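Local coordinates for protein Asp/Glu-specific dipeptidyl-peptidase (Flavobacterium psychrophilum, PDB 5JXF) that removes dipeptides from the N-terminus of oligopeptides as a family S46 serine peptidase, with strict specificity for aspartate or glutamate at the P1 position, at residues F140-N145 with V202-K207; A214-I219 with D624-L629; F266-L271 with Q670-G675; D278-M283 with G590-Y595; K646-F651 with M700-Y705. All blocks are in the same frame, centred on the assembly; numbering follows the deposited sequence.

Contact 1 (F140-N145 with V202-K207); sequences FIVSIN and VTEVFK
The carbonyl oxygen of Val-202 takes two backbone N-H groups from the opposing strand, those of Val-142 and Ser-143. The first bond is short, Val-142 N to Val-202 O 2.8 Å, whereas Ser-143 N reaches the same oxygen weakly at 3.4 Å. Two consecutive residues facing one define a classic beta bulge, and the register of the antiparallel strands slips by one residue here. Val-202 N returns a bond to Ser-143 O. Before the bulge the pairing is regular: Phe-140 and Glu-204 exchange both backbone bonds, with Phe-140 N 2.9 Å from Glu-204 O.

The bulge also turns the Val-142 side chain toward the partner strand. With CG1 anti to the backbone N (chi1 179°), CG2 lies beside that nitrogen and meets Glu-204 CG at 3.6 Å, the two side chains crossing at about a right angle, while CB rests 3.8 Å from Val-202 CG1. Ser-143 OG lies against CB and CG2 of Val-202. Further along, the rings of Phe-140 and Phe-206 meet obliquely, Phe-140 CD1 to Phe-206 CE1 3.6 Å, their planes 81° apart. On the other face Ile-141 CD1 touches Thr-203 CG2.

Tyr-261 packs against both phenylalanine rings, and Glu-204 OE2 is held by Trp-184 and Gln-185. Strand 197-214 is paired with 138-146 here and, through Thr-203 and Glu-186, with strand 186-192 in the same antiparallel sheet.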
# COMPACT_ATOMS: atom_id res chain seq x y z
N PHE A 140 30.17 -6.41 -27.14
CA PHE A 140 29.32 -6.30 -28.32
C PHE A 140 29.16 -7.61 -29.07
O PHE A 140 30.12 -8.39 -29.19
CB PHE A 140 29.87 -5.23 -29.27
CG PHE A 140 29.76 -3.85 -28.71
CD1 PHE A 140 30.69 -3.38 -27.79
CD2 PHE A 140 28.72 -3.02 -29.09
CE1 PHE A 140 30.59 -2.09 -27.27
CE2 PHE A 140 28.61 -1.73 -28.57
CZ PHE A 140 29.55 -1.27 -27.66
N ILE A 141 27.95 -7.87 -29.56
CA ILE A 141 27.72 -9.07 -30.37
C ILE A 141 27.98 -8.82 -31.87
O ILE A 141 27.35 -7.96 -32.50
CB ILE A 141 26.29 -9.60 -30.22
CG1 ILE A 141 25.98 -9.92 -28.75
CG2 ILE A 141 26.13 -10.87 -31.08
CD1 ILE A 141 27.02 -10.80 -28.09
N VAL A 142 28.94 -9.57 -32.42
CA VAL A 142 29.26 -9.47 -33.85
C VAL A 142 28.29 -10.33 -34.65
O VAL A 142 27.71 -9.88 -35.63
CB VAL A 142 30.72 -9.90 -34.14
CG1 VAL A 142 31.05 -9.82 -35.66
CG2 VAL A 142 31.69 -9.00 -33.34
N SER A 143 28.08 -11.56 -34.21
CA SER A 143 27.27 -12.50 -34.98
C SER A 143 26.78 -13.64 -34.10
O SER A 143 27.38 -13.95 -33.08
CB SER A 143 28.08 -13.07 -36.16
OG SER A 143 29.04 -14.00 -35.71
N ILE A 144 25.68 -14.26 -34.53
CA ILE A 144 25.00 -15.32 -33.79
C ILE A 144 24.95 -16.58 -34.65
O ILE A 144 24.29 -16.61 -35.69
CB ILE A 144 23.58 -14.88 -33.41
CG1 ILE A 144 23.64 -13.65 -32.49
CG2 ILE A 144 22.80 -15.99 -32.73
CD1 ILE A 144 22.29 -13.00 -32.24
N ASN A 145 25.66 -17.62 -34.22
CA ASN A 145 25.91 -18.78 -35.09
C ASN A 145 25.54 -20.13 -34.47
O ASN A 145 26.13 -20.56 -33.49
CB ASN A 145 27.37 -18.77 -35.49
CG ASN A 145 27.82 -17.42 -36.00
OD1 ASN A 145 28.20 -16.54 -35.22
ND2 ASN A 145 27.76 -17.23 -37.30
N VAL A 202 30.17 -14.74 -31.70
CA VAL A 202 31.38 -13.98 -31.93
C VAL A 202 31.17 -12.62 -31.29
O VAL A 202 30.14 -11.98 -31.49
CB VAL A 202 31.70 -13.80 -33.42
CG1 VAL A 202 32.93 -12.93 -33.57
CG2 VAL A 202 31.90 -15.16 -34.10
N THR A 203 32.16 -12.16 -30.53
CA THR A 203 31.99 -10.96 -29.75
C THR A 203 33.25 -10.14 -29.70
O THR A 203 34.37 -10.64 -29.99
CB THR A 203 31.61 -11.28 -28.28
OG1 THR A 203 32.75 -11.82 -27.60
CG2 THR A 203 30.45 -12.28 -28.22
N GLU A 204 33.06 -8.87 -29.37
CA GLU A 204 34.15 -7.95 -29.07
C GLU A 204 34.03 -7.49 -27.62
O GLU A 204 33.04 -6.87 -27.24
CB GLU A 204 34.14 -6.74 -30.02
CG GLU A 204 34.20 -7.10 -31.50
CD GLU A 204 34.43 -5.88 -32.38
OE1 GLU A 204 34.20 -4.73 -31.91
OE2 GLU A 204 34.84 -6.07 -33.56
N VAL A 205 35.04 -7.80 -26.82
CA VAL A 205 35.02 -7.45 -25.41
C VAL A 205 35.86 -6.22 -25.12
O VAL A 205 37.08 -6.29 -25.13
CB VAL A 205 35.53 -8.61 -24.56
CG1 VAL A 205 35.32 -8.30 -23.06
CG2 VAL A 205 34.81 -9.88 -24.96
N PHE A 206 35.21 -5.10 -24.87
CA PHE A 206 35.98 -3.92 -24.51
C PHE A 206 36.28 -3.93 -23.00
O PHE A 206 35.46 -4.41 -22.21
CB PHE A 206 35.24 -2.64 -24.94
CG PHE A 206 35.17 -2.48 -26.45
CD1 PHE A 206 34.25 -3.23 -27.19
CD2 PHE A 206 36.06 -1.64 -27.12
CE1 PHE A 206 34.20 -3.11 -28.55
CE2 PHE A 206 36.02 -1.54 -28.50
CZ PHE A 206 35.09 -2.27 -29.22
N LYS A 207 37.45 -3.45 -22.60
CA LYS A 207 37.94 -3.64 -21.24
C LYS A 207 38.35 -2.34 -20.58
O LYS A 207 38.86 -2.33 -19.45
CB LYS A 207 39.12 -4.64 -21.24
CG LYS A 207 38.68 -6.08 -21.55
CD LYS A 207 39.87 -7.04 -21.73
CE LYS A 207 39.62 -8.09 -22.83
NZ LYS A 207 39.73 -7.55 -24.23

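Contact 2 (A214-I219 with D624-L629); sequences APPSLI and DVPKKL
Leu-218 leans over the backbone of Asp-624 and the ring of Pro-626. Its CB starts between them, 3.6 Å from Asp-624 O and 3.9 Å from Pro-626 CD. CG lies anti to the carbonyl carbon (chi1 -75°), which carries the branch on over the Asp-624 carbonyl: CD2 comes within 3.3 Å of Asp-624 O, and both methyls, CD1 and CD2, touch Asp-624 CB. An alanine here would keep the CB contacts but is likely to open a gap over the Asp-624 carbonyl and CB, where the two methyls now lie.

Two helix starts meet in this way, each with a proline at its N-cap, Pro-216 before helix 217-220 and Pro-626 before helix 627-635. The side chain of Ile-219 is about 8 Å from that of Asp-237, the probable charge-relay aspartate. The proline rings approach each other through their CG atoms at 3.9 Å. No hydrogen bond joins the segments, and the contact is carried by apolar packing. Pro-626 CG also meets Ile-219 CG1, so that this ring is touched by three residues of 214-219. Ile-219 extends past it, and its CD1 reaches Leu-629 CD2 at 3.8 Å. Helix 703-713 lies against the same group, with Phe-713 touching Pro-216.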
# COMPACT_ATOMS: atom_id res chain seq x y z
N ALA A 214 26.42 9.77 -12.92
CA ALA A 214 25.41 9.10 -12.11
C ALA A 214 24.70 10.10 -11.21
O ALA A 214 25.34 10.97 -10.62
CB ALA A 214 26.02 8.00 -11.27
N PRO A 215 23.37 9.95 -11.08
CA PRO A 215 22.56 10.77 -10.17
C PRO A 215 22.82 10.37 -8.73
O PRO A 215 23.29 9.25 -8.49
CB PRO A 215 21.13 10.42 -10.57
CG PRO A 215 21.23 8.97 -11.00
CD PRO A 215 22.57 8.90 -11.73
N PRO A 216 22.49 11.25 -7.78
CA PRO A 216 22.49 10.83 -6.37
C PRO A 216 21.64 9.59 -6.17
O PRO A 216 20.70 9.34 -6.94
CB PRO A 216 21.90 12.04 -5.64
CG PRO A 216 21.16 12.79 -6.68
CD PRO A 216 21.98 12.63 -7.93
N SER A 217 22.00 8.78 -5.18
CA SER A 217 21.25 7.56 -4.88
C SER A 217 19.79 7.83 -4.58
O SER A 217 18.94 6.98 -4.79
CB SER A 217 21.88 6.82 -3.70
OG SER A 217 22.99 6.05 -4.11
N LEU A 218 19.49 9.02 -4.06
CA LEU A 218 18.11 9.33 -3.72
C LEU A 218 17.29 9.43 -4.99
O LEU A 218 16.11 9.15 -4.99
CB LEU A 218 18.01 10.60 -2.87
CG LEU A 218 18.46 10.38 -1.41
CD1 LEU A 218 18.72 11.71 -0.73
CD2 LEU A 218 17.45 9.52 -0.60
N ILE A 219 17.92 9.79 -6.11
CA ILE A 219 17.23 9.68 -7.40
C ILE A 219 17.46 8.30 -8.01
O ILE A 219 16.52 7.67 -8.49
CB ILE A 219 17.64 10.80 -8.35
CG1 ILE A 219 17.29 12.16 -7.70
CG2 ILE A 219 16.91 10.68 -9.68
CD1 ILE A 219 17.76 13.35 -8.50
N ASP A 624 13.90 10.54 1.03
CA ASP A 624 14.37 11.93 0.98
C ASP A 624 14.60 12.32 -0.49
O ASP A 624 14.86 11.46 -1.33
CB ASP A 624 15.64 12.10 1.81
CG ASP A 624 16.03 13.55 2.01
OD1 ASP A 624 15.24 14.46 1.67
OD2 ASP A 624 17.14 13.79 2.53
N VAL A 625 14.47 13.61 -0.80
CA VAL A 625 14.69 14.12 -2.15
C VAL A 625 15.80 15.16 -2.10
O VAL A 625 15.87 15.92 -1.14
CB VAL A 625 13.41 14.76 -2.76
CG1 VAL A 625 13.69 15.35 -4.13
CG2 VAL A 625 12.29 13.74 -2.86
N PRO A 626 16.70 15.17 -3.09
CA PRO A 626 17.70 16.24 -3.14
C PRO A 626 17.08 17.63 -3.22
O PRO A 626 15.94 17.78 -3.68
CB PRO A 626 18.49 15.93 -4.42
CG PRO A 626 18.34 14.47 -4.59
CD PRO A 626 16.96 14.14 -4.11
N LYS A 627 17.84 18.63 -2.80
CA LYS A 627 17.33 19.99 -2.67
C LYS A 627 17.08 20.57 -4.06
O LYS A 627 16.04 21.20 -4.29
CB LYS A 627 18.30 20.86 -1.86
CG LYS A 627 18.01 22.35 -1.91
CD LYS A 627 16.58 22.61 -1.46
CE LYS A 627 15.90 23.70 -2.26
NZ LYS A 627 14.38 23.66 -2.17
N LYS A 628 18.01 20.33 -4.98
CA LYS A 628 17.94 20.88 -6.33
C LYS A 628 16.72 20.36 -7.11
O LYS A 628 16.12 21.08 -7.90
CB LYS A 628 19.24 20.56 -7.09
CG LYS A 628 19.28 20.93 -8.58
CD LYS A 628 19.14 22.42 -8.78
CE LYS A 628 19.05 22.80 -10.26
NZ LYS A 628 20.35 22.76 -10.96
N LEU A 629 16.35 19.11 -6.87
CA LEU A 629 15.22 18.51 -7.56
C LEU A 629 13.91 19.12 -7.07
O LEU A 629 13.00 19.37 -7.85
CB LEU A 629 15.18 17.00 -7.38
CG LEU A 629 14.08 16.30 -8.19
CD1 LEU A 629 14.03 16.82 -9.62
CD2 LEU A 629 14.28 14.80 -8.19

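Contact 3 (F266-L271 with Q670-G675); sequences FLPVSL and QGNLIG
A single beta bridge between Val-269 and Leu-673 joins the short strand 269-270 to the beginning of strand 673-680, which belongs to the eight-stranded antiparallel sheet. The two chains bring their CA atoms to 4.7 Å at this pair, and two backbone bonds flank Val-269. Leu-673 N donates to Pro-268 O at 2.9 Å, in the carbonyl plane and nearly straight (163° at the hydrogen). Ser-270 N then donates to Leu-673 O at 3.0 Å. Both polar backbone groups of the buried Leu-673 are thereby satisfied.

The Leu-673 side chain points toward segment 266-271, its CB lying 3.5 Å from Pro-268 O. With CG anti to the backbone N (chi1 -169°), its branch is carried toward Leu-267, whose CD1 meets Leu-673 CD1 at 4.2 Å as the two side chains cross at about a right angle. Met-703 of helix 703-713 packs on both Val-269 and Leu-673, while Val-269 also makes backbone bonds to Lys-724 and Val-726, pairing strand 269-270 in parallel with the C-terminal strand 725-726. Asn-672 brings OD1 to the Pro-268 ring, equally near CB and CG. On Ser-270 it is CB that meets the neighbouring strand, 3.7 Å from Ile-674 CG2.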
# COMPACT_ATOMS: atom_id res chain seq x y z
N PHE A 266 24.27 3.84 -33.02
CA PHE A 266 23.93 4.35 -31.71
C PHE A 266 22.48 4.77 -31.78
O PHE A 266 21.98 5.03 -32.86
CB PHE A 266 24.84 5.50 -31.28
CG PHE A 266 24.65 6.76 -32.06
CD1 PHE A 266 25.27 6.95 -33.29
CD2 PHE A 266 23.85 7.78 -31.55
CE1 PHE A 266 25.09 8.12 -33.99
CE2 PHE A 266 23.67 8.95 -32.25
CZ PHE A 266 24.29 9.13 -33.47
N LEU A 267 21.81 4.78 -30.63
CA LEU A 267 20.38 5.01 -30.60
C LEU A 267 20.11 6.49 -30.49
O LEU A 267 20.62 7.14 -29.57
CB LEU A 267 19.71 4.26 -29.43
CG LEU A 267 19.98 2.76 -29.37
CD1 LEU A 267 19.45 2.17 -28.06
CD2 LEU A 267 19.35 2.07 -30.54
N PRO A 268 19.35 7.04 -31.43
CA PRO A 268 18.87 8.40 -31.20
C PRO A 268 17.88 8.34 -30.02
O PRO A 268 17.29 7.28 -29.80
CB PRO A 268 18.17 8.77 -32.50
CG PRO A 268 18.54 7.70 -33.49
CD PRO A 268 18.81 6.47 -32.67
N VAL A 269 17.75 9.45 -29.28
CA VAL A 269 16.89 9.53 -28.12
C VAL A 269 15.69 10.41 -28.42
O VAL A 269 15.84 11.57 -28.77
CB VAL A 269 17.64 10.11 -26.89
CG1 VAL A 269 16.70 10.22 -25.72
CG2 VAL A 269 18.85 9.25 -26.54
N SER A 270 14.50 9.84 -28.27
CA SER A 270 13.26 10.57 -28.52
C SER A 270 12.90 11.61 -27.44
O SER A 270 13.16 11.37 -26.26
CB SER A 270 12.10 9.59 -28.66
OG SER A 270 10.87 10.29 -28.73
N LEU A 271 12.33 12.74 -27.84
CA LEU A 271 11.83 13.76 -26.89
C LEU A 271 10.31 13.88 -26.95
O LEU A 271 9.75 14.77 -26.33
CB LEU A 271 12.43 15.14 -27.18
CG LEU A 271 13.89 15.47 -26.86
CD1 LEU A 271 14.32 16.72 -27.61
CD2 LEU A 271 14.08 15.65 -25.39
N GLN A 670 10.11 3.29 -34.53
CA GLN A 670 11.16 3.65 -35.49
C GLN A 670 12.56 3.31 -34.99
O GLN A 670 13.54 3.59 -35.68
CB GLN A 670 11.11 5.15 -35.83
CG GLN A 670 9.86 5.60 -36.57
CD GLN A 670 8.71 5.94 -35.62
OE1 GLN A 670 8.85 5.87 -34.39
NE2 GLN A 670 7.57 6.33 -36.19
N GLY A 671 12.67 2.72 -33.80
CA GLY A 671 13.98 2.36 -33.29
C GLY A 671 14.68 3.44 -32.48
O GLY A 671 15.88 3.34 -32.21
N ASN A 672 13.92 4.46 -32.08
CA ASN A 672 14.39 5.50 -31.17
C ASN A 672 14.25 5.11 -29.71
O ASN A 672 13.25 4.50 -29.31
CB ASN A 672 13.61 6.80 -31.41
CG ASN A 672 13.59 7.19 -32.87
OD1 ASN A 672 14.61 7.61 -33.43
ND2 ASN A 672 12.44 7.04 -33.51
N LEU A 673 15.25 5.48 -28.91
CA LEU A 673 15.22 5.22 -27.48
C LEU A 673 14.15 6.04 -26.79
O LEU A 673 14.19 7.27 -26.84
CB LEU A 673 16.57 5.53 -26.85
CG LEU A 673 16.66 5.02 -25.40
CD1 LEU A 673 16.55 3.51 -25.41
CD2 LEU A 673 17.94 5.48 -24.71
N ILE A 674 13.21 5.37 -26.11
CA ILE A 674 12.15 6.06 -25.36
C ILE A 674 12.13 5.71 -23.86
O ILE A 674 11.56 6.44 -23.04
CB ILE A 674 10.76 5.73 -25.93
CG1 ILE A 674 10.66 4.23 -26.24
CG2 ILE A 674 10.47 6.57 -27.15
CD1 ILE A 674 9.23 3.75 -26.52
N GLY A 675 12.73 4.58 -23.50
CA GLY A 675 12.78 4.15 -22.12
C GLY A 675 14.05 3.39 -21.77
O GLY A 675 14.78 2.90 -22.66

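Contact 4 (D278-M283 with G590-Y595); sequences DFTMVM and GKVKGY
Strands 279-284 and 586-591 pair antiparallel at their ends, where Thr-280 and Gly-590 form a hydrogen-bonded pair, Gly-590 N to Thr-280 O at 2.8 Å and Thr-280 N to Gly-590 O at 2.9 Å, the latter donor 45° out of the carbonyl plane, and Val-592 N donates to Asp-278 O just beyond the strand end.

The main side-chain contact lies between Thr-280 and Val-592, which cross at about a right angle with their CG2 methyls 3.6 Å apart. Thr-280 has OG1 between its backbone N and carbonyl carbon (chi1 66°), which puts CG2 beside the N and against the valine, while OG1 bonds Asn-655. A glycine in place of Thr-280 would probably leave Val-592 CG2 without its methyl partner and Asn-655 without its acceptor. Val-592 CG2 also touches Asp-278 CB at 4.1 Å, and the carboxylate of Asp-278 forms a salt bridge with Lys-729. Lys-591 lays its CB against Asp-278 O at 3.4 Å.

Strand 586-591 is outermost, within this chain, in the eight-stranded antiparallel sheet, with 279-284 next to it and 665-667 beyond, and Phe-279 packs on helix 49-57 through Met-54 and Leu-57.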
# COMPACT_ATOMS: atom_id res chain seq x y z
N ASP A 278 1.58 2.56 -27.21
CA ASP A 278 2.79 2.70 -28.02
C ASP A 278 3.53 1.37 -28.06
O ASP A 278 3.74 0.74 -27.03
CB ASP A 278 3.74 3.77 -27.48
CG ASP A 278 3.35 5.17 -27.91
OD1 ASP A 278 2.40 5.32 -28.71
OD2 ASP A 278 4.03 6.12 -27.47
N PHE A 279 3.86 0.94 -29.27
CA PHE A 279 4.78 -0.18 -29.43
C PHE A 279 6.06 0.09 -28.66
O PHE A 279 6.56 1.22 -28.66
CB PHE A 279 5.12 -0.42 -30.91
CG PHE A 279 6.18 -1.47 -31.13
CD1 PHE A 279 5.85 -2.81 -31.20
CD2 PHE A 279 7.52 -1.12 -31.24
CE1 PHE A 279 6.83 -3.78 -31.40
CE2 PHE A 279 8.50 -2.09 -31.44
CZ PHE A 279 8.15 -3.41 -31.52
N THR A 280 6.56 -0.94 -28.00
CA THR A 280 7.88 -0.90 -27.36
C THR A 280 8.63 -2.19 -27.63
O THR A 280 8.03 -3.27 -27.65
CB THR A 280 7.80 -0.74 -25.80
OG1 THR A 280 7.21 -1.92 -25.23
CG2 THR A 280 6.99 0.46 -25.39
N MET A 281 9.94 -2.08 -27.83
CA MET A 281 10.79 -3.24 -27.98
C MET A 281 11.98 -3.13 -27.03
O MET A 281 12.69 -2.12 -27.00
CB MET A 281 11.26 -3.38 -29.43
CG MET A 281 11.78 -4.74 -29.76
SD MET A 281 12.66 -4.83 -31.36
CE MET A 281 14.01 -3.74 -31.07
N VAL A 282 12.19 -4.19 -26.26
CA VAL A 282 13.30 -4.22 -25.34
C VAL A 282 14.33 -5.30 -25.76
O VAL A 282 14.01 -6.46 -25.95
CB VAL A 282 12.78 -4.47 -23.90
CG1 VAL A 282 13.93 -4.51 -22.94
CG2 VAL A 282 11.78 -3.36 -23.48
N MET A 283 15.57 -4.87 -25.92
CA MET A 283 16.66 -5.77 -26.30
C MET A 283 17.64 -5.86 -25.13
O MET A 283 18.03 -4.85 -24.57
CB MET A 283 17.36 -5.26 -27.57
CG MET A 283 18.23 -6.29 -28.29
SD MET A 283 18.92 -5.67 -29.88
CE MET A 283 17.54 -4.58 -30.31
N GLY A 590 6.20 -5.30 -26.98
CA GLY A 590 4.85 -5.22 -26.48
C GLY A 590 4.38 -3.79 -26.58
O GLY A 590 4.67 -3.12 -27.58
N LYS A 591 3.69 -3.31 -25.55
CA LYS A 591 3.19 -1.96 -25.58
C LYS A 591 3.10 -1.33 -24.19
O LYS A 591 3.02 -2.04 -23.19
CB LYS A 591 1.81 -1.94 -26.26
CG LYS A 591 0.78 -2.77 -25.51
CD LYS A 591 -0.35 -3.22 -26.40
CE LYS A 591 -1.23 -2.07 -26.83
NZ LYS A 591 -2.17 -2.47 -27.90
N VAL A 592 3.15 -0.01 -24.16
CA VAL A 592 2.90 0.74 -22.95
C VAL A 592 1.46 0.45 -22.48
O VAL A 592 0.49 0.74 -23.18
CB VAL A 592 3.12 2.26 -23.18
CG1 VAL A 592 2.83 3.04 -21.93
CG2 VAL A 592 4.55 2.54 -23.67
N LYS A 593 1.33 -0.18 -21.31
CA LYS A 593 0.03 -0.66 -20.84
C LYS A 593 0.01 -0.75 -19.32
O LYS A 593 0.89 -1.38 -18.73
CB LYS A 593 -0.29 -2.03 -21.44
CG LYS A 593 -1.76 -2.43 -21.36
CD LYS A 593 -2.58 -1.31 -21.98
CE LYS A 593 -3.88 -1.77 -22.58
NZ LYS A 593 -4.35 -0.72 -23.53
N GLY A 594 -1.00 -0.16 -18.70
CA GLY A 594 -1.19 -0.34 -17.26
C GLY A 594 -1.70 -1.73 -16.93
O GLY A 594 -1.68 -2.63 -17.77
N TYR A 595 -2.17 -1.90 -15.68
CA TYR A 595 -2.78 -3.16 -15.26
C TYR A 595 -3.58 -3.01 -13.95
O TYR A 595 -3.55 -1.97 -13.31
CB TYR A 595 -1.72 -4.25 -15.07
CG TYR A 595 -0.84 -4.06 -13.85
CD1 TYR A 595 0.14 -3.07 -13.80
CD2 TYR A 595 -0.97 -4.89 -12.74
CE1 TYR A 595 0.95 -2.91 -12.68
CE2 TYR A 595 -0.16 -4.73 -11.63
CZ TYR A 595 0.80 -3.74 -11.61
OH TYR A 595 1.58 -3.60 -10.49

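Contact 5 (K646-F651 with M700-Y705); sequences KLPVCF and MVDMRY
Val-649 and Tyr-705 lie side by side where an antiparallel strand pair, 648-653 with 698-702, runs into helix 703-713. Val-649 CG2 stands over the centre of the Tyr-705 ring, 4.0 Å from the centroid in a CH-pi contact, while Leu-647 CD2 reaches the ring edge at CD1. Phe-651 receives Met-700 over one face: CB sits above the rim, and SD lies obliquely 4.3 Å from the centroid, a Met-aromatic contact.

Pro-648 CG rests over the centre of the Arg-704 guanidinium, 3.3 Å from Arg-704 CZ. The rotation of that group is fixed by Asp-702, the N-cap residue of the helix. Arg-704 grips the carboxylate side-on, with NE to Asp-702 OD1 at 3.0 Å and NH2 to OD2 at 2.9 Å, both oxygens near the guanidinium plane. OD1 uses its anti lone pair for Arg-704 N, the capping bond, and Glu-643 takes NH1 of the arginine.

Backbone bonds pair Phe-651 with Met-700 in both directions. Val-701 touches the proposed charge-relay residue Asp-237, so the strand pair borders the probable catalytic site. A water donates to Asp-702 OD2 at 2.7 Å and to Cys-650 O at 3.2 Å, linking the cap to the neighbouring strand.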
# COMPACT_ATOMS: atom_id res chain seq x y z
N LYS A 646 4.14 18.96 -16.87
CA LYS A 646 4.42 17.79 -16.04
C LYS A 646 5.72 17.09 -16.50
O LYS A 646 6.05 17.15 -17.68
CB LYS A 646 3.25 16.82 -16.09
CG LYS A 646 1.89 17.49 -15.87
CD LYS A 646 0.75 16.47 -15.83
CE LYS A 646 0.99 15.41 -14.78
NZ LYS A 646 1.54 16.00 -13.53
N LEU A 647 6.44 16.45 -15.58
CA LEU A 647 7.66 15.72 -15.94
C LEU A 647 7.45 14.23 -15.79
O LEU A 647 7.34 13.71 -14.67
CB LEU A 647 8.83 16.15 -15.07
CG LEU A 647 10.20 15.67 -15.53
CD1 LEU A 647 10.64 16.44 -16.79
CD2 LEU A 647 11.22 15.83 -14.42
N PRO A 648 7.35 13.53 -16.92
CA PRO A 648 7.26 12.07 -16.89
C PRO A 648 8.47 11.50 -16.16
O PRO A 648 9.55 12.09 -16.18
CB PRO A 648 7.28 11.69 -18.37
CG PRO A 648 6.75 12.91 -19.06
CD PRO A 648 7.29 14.06 -18.29
N VAL A 649 8.29 10.38 -15.49
CA VAL A 649 9.40 9.82 -14.76
C VAL A 649 9.61 8.35 -15.14
O VAL A 649 10.72 7.97 -15.49
CB VAL A 649 9.20 10.00 -13.24
CG1 VAL A 649 10.23 9.21 -12.48
CG2 VAL A 649 9.31 11.45 -12.88
N CYS A 650 8.56 7.54 -15.06
CA CYS A 650 8.65 6.12 -15.40
C CYS A 650 7.43 5.71 -16.20
O CYS A 650 6.41 6.41 -16.20
CB CYS A 650 8.74 5.23 -14.14
SG CYS A 650 10.13 5.53 -13.03
N PHE A 651 7.54 4.56 -16.87
CA PHE A 651 6.38 3.92 -17.47
C PHE A 651 6.55 2.40 -17.52
O PHE A 651 7.61 1.87 -17.19
CB PHE A 651 6.07 4.49 -18.87
CG PHE A 651 7.12 4.20 -19.93
CD1 PHE A 651 8.23 5.01 -20.06
CD2 PHE A 651 6.96 3.15 -20.82
CE1 PHE A 651 9.19 4.75 -21.05
CE2 PHE A 651 7.89 2.90 -21.82
CZ PHE A 651 9.01 3.70 -21.92
N MET A 700 10.26 0.94 -16.82
CA MET A 700 11.25 1.71 -17.57
C MET A 700 11.37 3.14 -17.10
O MET A 700 10.36 3.79 -16.77
CB MET A 700 10.89 1.72 -19.06
CG MET A 700 11.12 0.40 -19.79
SD MET A 700 9.91 0.03 -21.10
CE MET A 700 8.41 -0.17 -20.11
N VAL A 701 12.59 3.65 -17.04
CA VAL A 701 12.74 5.09 -16.82
C VAL A 701 12.43 5.78 -18.13
O VAL A 701 12.96 5.39 -19.17
CB VAL A 701 14.15 5.51 -16.34
CG1 VAL A 701 14.09 6.93 -15.76
CG2 VAL A 701 14.73 4.54 -15.33
N ASP A 702 11.58 6.80 -18.09
CA ASP A 702 11.29 7.64 -19.25
C ASP A 702 12.55 8.41 -19.65
O ASP A 702 13.18 9.01 -18.78
CB ASP A 702 10.13 8.61 -18.89
CG ASP A 702 9.51 9.25 -20.10
OD1 ASP A 702 10.25 9.92 -20.86
OD2 ASP A 702 8.28 9.06 -20.29
N MET A 703 12.94 8.40 -20.94
CA MET A 703 14.20 9.05 -21.35
C MET A 703 14.13 10.57 -21.14
O MET A 703 15.14 11.23 -20.88
CB MET A 703 14.56 8.70 -22.81
CG MET A 703 15.38 7.34 -22.98
SD MET A 703 16.73 7.23 -21.83
CE MET A 703 17.72 8.59 -22.44
N ARG A 704 12.93 11.14 -21.21
CA ARG A 704 12.76 12.55 -20.84
C ARG A 704 13.24 12.86 -19.41
O ARG A 704 13.86 13.89 -19.18
CB ARG A 704 11.31 12.98 -21.00
CG ARG A 704 10.89 13.08 -22.47
CD ARG A 704 9.41 13.32 -22.60
NE ARG A 704 8.65 12.16 -22.15
CZ ARG A 704 7.32 12.07 -22.20
NH1 ARG A 704 6.61 13.07 -22.70
NH2 ARG A 704 6.71 10.97 -21.76
N TYR A 705 12.99 11.97 -18.46
CA TYR A 705 13.48 12.15 -17.08
C TYR A 705 14.99 11.96 -16.97
O TYR A 705 15.66 12.69 -16.23
CB TYR A 705 12.76 11.18 -16.14
CG TYR A 705 13.03 11.46 -14.67
CD1 TYR A 705 12.82 12.73 -14.14
CD2 TYR A 705 13.45 10.46 -13.82
CE1 TYR A 705 13.06 13.00 -12.81
CE2 TYR A 705 13.69 10.71 -12.48
CZ TYR A 705 13.49 11.98 -11.99
OH TYR A 705 13.74 12.23 -10.68
O HOH W 1 6.17 8.12 -18.88

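Overall arrangement
Contacts 3, 4 and 5 all reach the eight-stranded antiparallel sheet, with centres 13 to 14 Å apart, and touch one another: Ile-674 packs on Thr-280, Phe-651 meets both Val-592 and Gly-675, and Ile-674 O probably bonds Met-703 N. Contact 2 lies about 15 Å from contact 5 between centres, joined to it by Tyr-705 against Ile-219 and Leu-629. Contact 1 stands apart in the nine-stranded sheet, its centre 23 Å or more from the others, and closes first along the chain. Contacts 2, 3 and 4 each tie residues before the long, mostly helical middle of the chain to residues after it, whereas contact 5 forms wholly after it. The flanks of the helical region thus meet, contacts 2 and 5 near Asp-237, the probable charge-relay aspartate.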